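Copper-transporting ATPase (Sulfolobus solfataricus, PDB 2YJ3) probably uses ATP hydrolysis to drive heavy-metal cations such as copper across the cell membrane, this fragment being its catalytic nucleotide-binding and phosphorylation part. Local coordinates at residues V62-S67 / V83-V88. The protein carries 1 engineered substitution. Sequence-based numbering, arbitrary orientation.
Sequences VEALSS and VKILEV
The CA atoms of Val62 and Val88 lie 6.4 Å apart and those of Ala64 and Ile85 7.6 Å, and no hydrogen bond joins the two backbones. Segment 62-67 begins in helix 53-63 and includes a type I turn from Glu63 to Ser66, closed by Ser66 N to Glu63 O at 3.1 Å, while 83-88 is an extended connection. Val88 does most of the work. Its CG1 is trans to its own N (chi1 178°), which puts CG2 beside that N and against the backbone of Val62, 4.0 Å from Val62 N. From the turn, Leu65 passes alongside Val88 in the opposite direction, with CD1 3.9 Å from Val88 CB. This is part of the nucleotide-binding domain of a P-type ATPase, in which two helices pack on an antiparallel sheet; the 83-88 connection runs from helix 69-81 to edge strand 91-94 and packs beside helix 53-63. Glu63, which binds nucleotide in another structure of this protein, turns its carboxylate away from 83-88. Val62 and Val88 both also touch Ile103 of the sheet. Methyl meets methyl where Ala64 CB and Ile85 CD1 lie 4.0 Å apart, and nearby Leu86 N is hydrogen-bonded to Ser61 OG.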
loop_
_atom_site.group_PDB
_atom_site.type_symbol
_atom_site.label_atom_id
_atom_site.label_comp_id
_atom_site.label_asym_id
_atom_site.label_seq_id
_atom_site.Cartn_x
_atom_site.Cartn_y
_atom_site.Cartn_z
ATOM N N VAL A 62 5.204 -20.944 -7.109
ATOM C CA VAL A 62 6.396 -20.171 -6.774
ATOM C C VAL A 62 6.049 -19.015 -5.824
ATOM O O VAL A 62 6.771 -18.743 -4.866
ATOM C CB VAL A 62 7.117 -19.638 -8.033
ATOM C CG1 VAL A 62 8.294 -18.773 -7.631
ATOM C CG2 VAL A 62 7.582 -20.799 -8.898
ATOM N N GLU A 63 4.939 -18.338 -6.086
ATOM C CA GLU A 63 4.555 -17.203 -5.251
ATOM C C GLU A 63 4.252 -17.618 -3.807
ATOM O O GLU A 63 4.293 -16.784 -2.892
ATOM C CB GLU A 63 3.357 -16.470 -5.864
ATOM C CG GLU A 63 3.681 -15.696 -7.119
ATOM C CD GLU A 63 4.459 -14.413 -6.843
ATOM O OE1 GLU A 63 5.215 -14.359 -5.854
ATOM O OE2 GLU A 63 4.305 -13.448 -7.618
ATOM N N ALA A 64 3.956 -18.901 -3.598
ATOM C CA ALA A 64 3.629 -19.383 -2.254
ATOM C C ALA A 64 4.807 -19.325 -1.294
ATOM O O ALA A 64 4.658 -19.570 -0.101
ATOM C CB ALA A 64 3.056 -20.806 -2.306
ATOM N N LEU A 65 5.983 -18.980 -1.792
ATOM C CA LEU A 65 7.166 -18.945 -0.926
ATOM C C LEU A 65 7.555 -17.517 -0.578
ATOM O O LEU A 65 8.539 -17.284 0.104
ATOM C CB LEU A 65 8.327 -19.660 -1.603
ATOM C CG LEU A 65 7.994 -21.096 -2.017
ATOM C CD1 LEU A 65 9.172 -21.775 -2.735
ATOM C CD2 LEU A 65 7.589 -21.901 -0.791
ATOM N N SER A 66 6.772 -16.559 -1.054
ATOM C CA SER A 66 7.009 -15.155 -0.749
ATOM C C SER A 66 5.908 -14.613 0.154
ATOM O O SER A 66 4.786 -15.114 0.143
ATOM C CB SER A 66 7.065 -14.340 -2.037
ATOM O OG SER A 66 6.715 -12.993 -1.782
ATOM N N SER A 67 6.233 -13.587 0.936
ATOM C CA SER A 67 5.271 -12.971 1.841
ATOM C C SER A 67 4.807 -11.623 1.291
ATOM O O SER A 67 4.001 -10.922 1.902
ATOM C CB SER A 67 5.869 -12.818 3.249
ATOM O OG SER A 67 7.107 -12.126 3.203
ATOM N N VAL A 83 -6.751 -24.763 -8.043
ATOM C CA VAL A 83 -5.489 -25.423 -8.331
ATOM C C VAL A 83 -4.713 -25.638 -7.036
ATOM O O VAL A 83 -4.874 -24.879 -6.080
ATOM C CB VAL A 83 -4.660 -24.638 -9.369
ATOM C CG1 VAL A 83 -5.462 -24.475 -10.653
ATOM C CG2 VAL A 83 -4.272 -23.279 -8.824
ATOM N N LYS A 84 -3.892 -26.685 -6.995
ATOM C CA LYS A 84 -3.117 -26.977 -5.792
ATOM C C LYS A 84 -1.666 -26.544 -5.934
ATOM O O LYS A 84 -1.127 -26.491 -7.032
ATOM C CB LYS A 84 -3.200 -28.457 -5.403
ATOM C CG LYS A 84 -2.692 -29.416 -6.456
ATOM C CD LYS A 84 -2.614 -30.851 -5.926
ATOM C CE LYS A 84 -2.044 -31.793 -6.990
ATOM N NZ LYS A 84 -2.122 -33.235 -6.616
ATOM N N ILE A 85 -1.056 -26.220 -4.804
ATOM C CA ILE A 85 0.336 -25.806 -4.757
ATOM C C ILE A 85 1.277 -26.971 -5.048
ATOM O O ILE A 85 1.141 -28.055 -4.475
ATOM C CB ILE A 85 0.685 -25.206 -3.387
ATOM C CG1 ILE A 85 -0.136 -23.945 -3.139
ATOM C CG2 ILE A 85 2.162 -24.861 -3.322
ATOM C CD1 ILE A 85 0.134 -22.845 -4.141
ATOM N N LEU A 86 2.242 -26.730 -5.928
ATOM C CA LEU A 86 3.196 -27.754 -6.357
ATOM C C LEU A 86 4.551 -27.599 -5.654
ATOM O O LEU A 86 4.896 -26.516 -5.175
ATOM C CB LEU A 86 3.370 -27.686 -7.877
ATOM C CG LEU A 86 2.367 -28.419 -8.779
ATOM C CD1 LEU A 86 1.173 -28.955 -7.998
ATOM C CD2 LEU A 86 1.912 -27.537 -9.953
ATOM N N GLU A 87 5.326 -28.675 -5.586
ATOM C CA GLU A 87 6.659 -28.573 -4.985
ATOM C C GLU A 87 7.630 -27.751 -5.838
ATOM O O GLU A 87 7.874 -28.065 -6.997
ATOM C CB GLU A 87 7.247 -29.958 -4.692
ATOM N N VAL A 88 8.190 -26.702 -5.239
ATOM C CA VAL A 88 9.205 -25.864 -5.879
ATOM C C VAL A 88 10.597 -26.116 -5.298
ATOM O O VAL A 88 10.741 -26.331 -4.097
ATOM C CB VAL A 88 8.905 -24.367 -5.670
ATOM C CG1 VAL A 88 10.014 -23.478 -6.324
ATOM C CG2 VAL A 88 7.515 -24.018 -6.193
#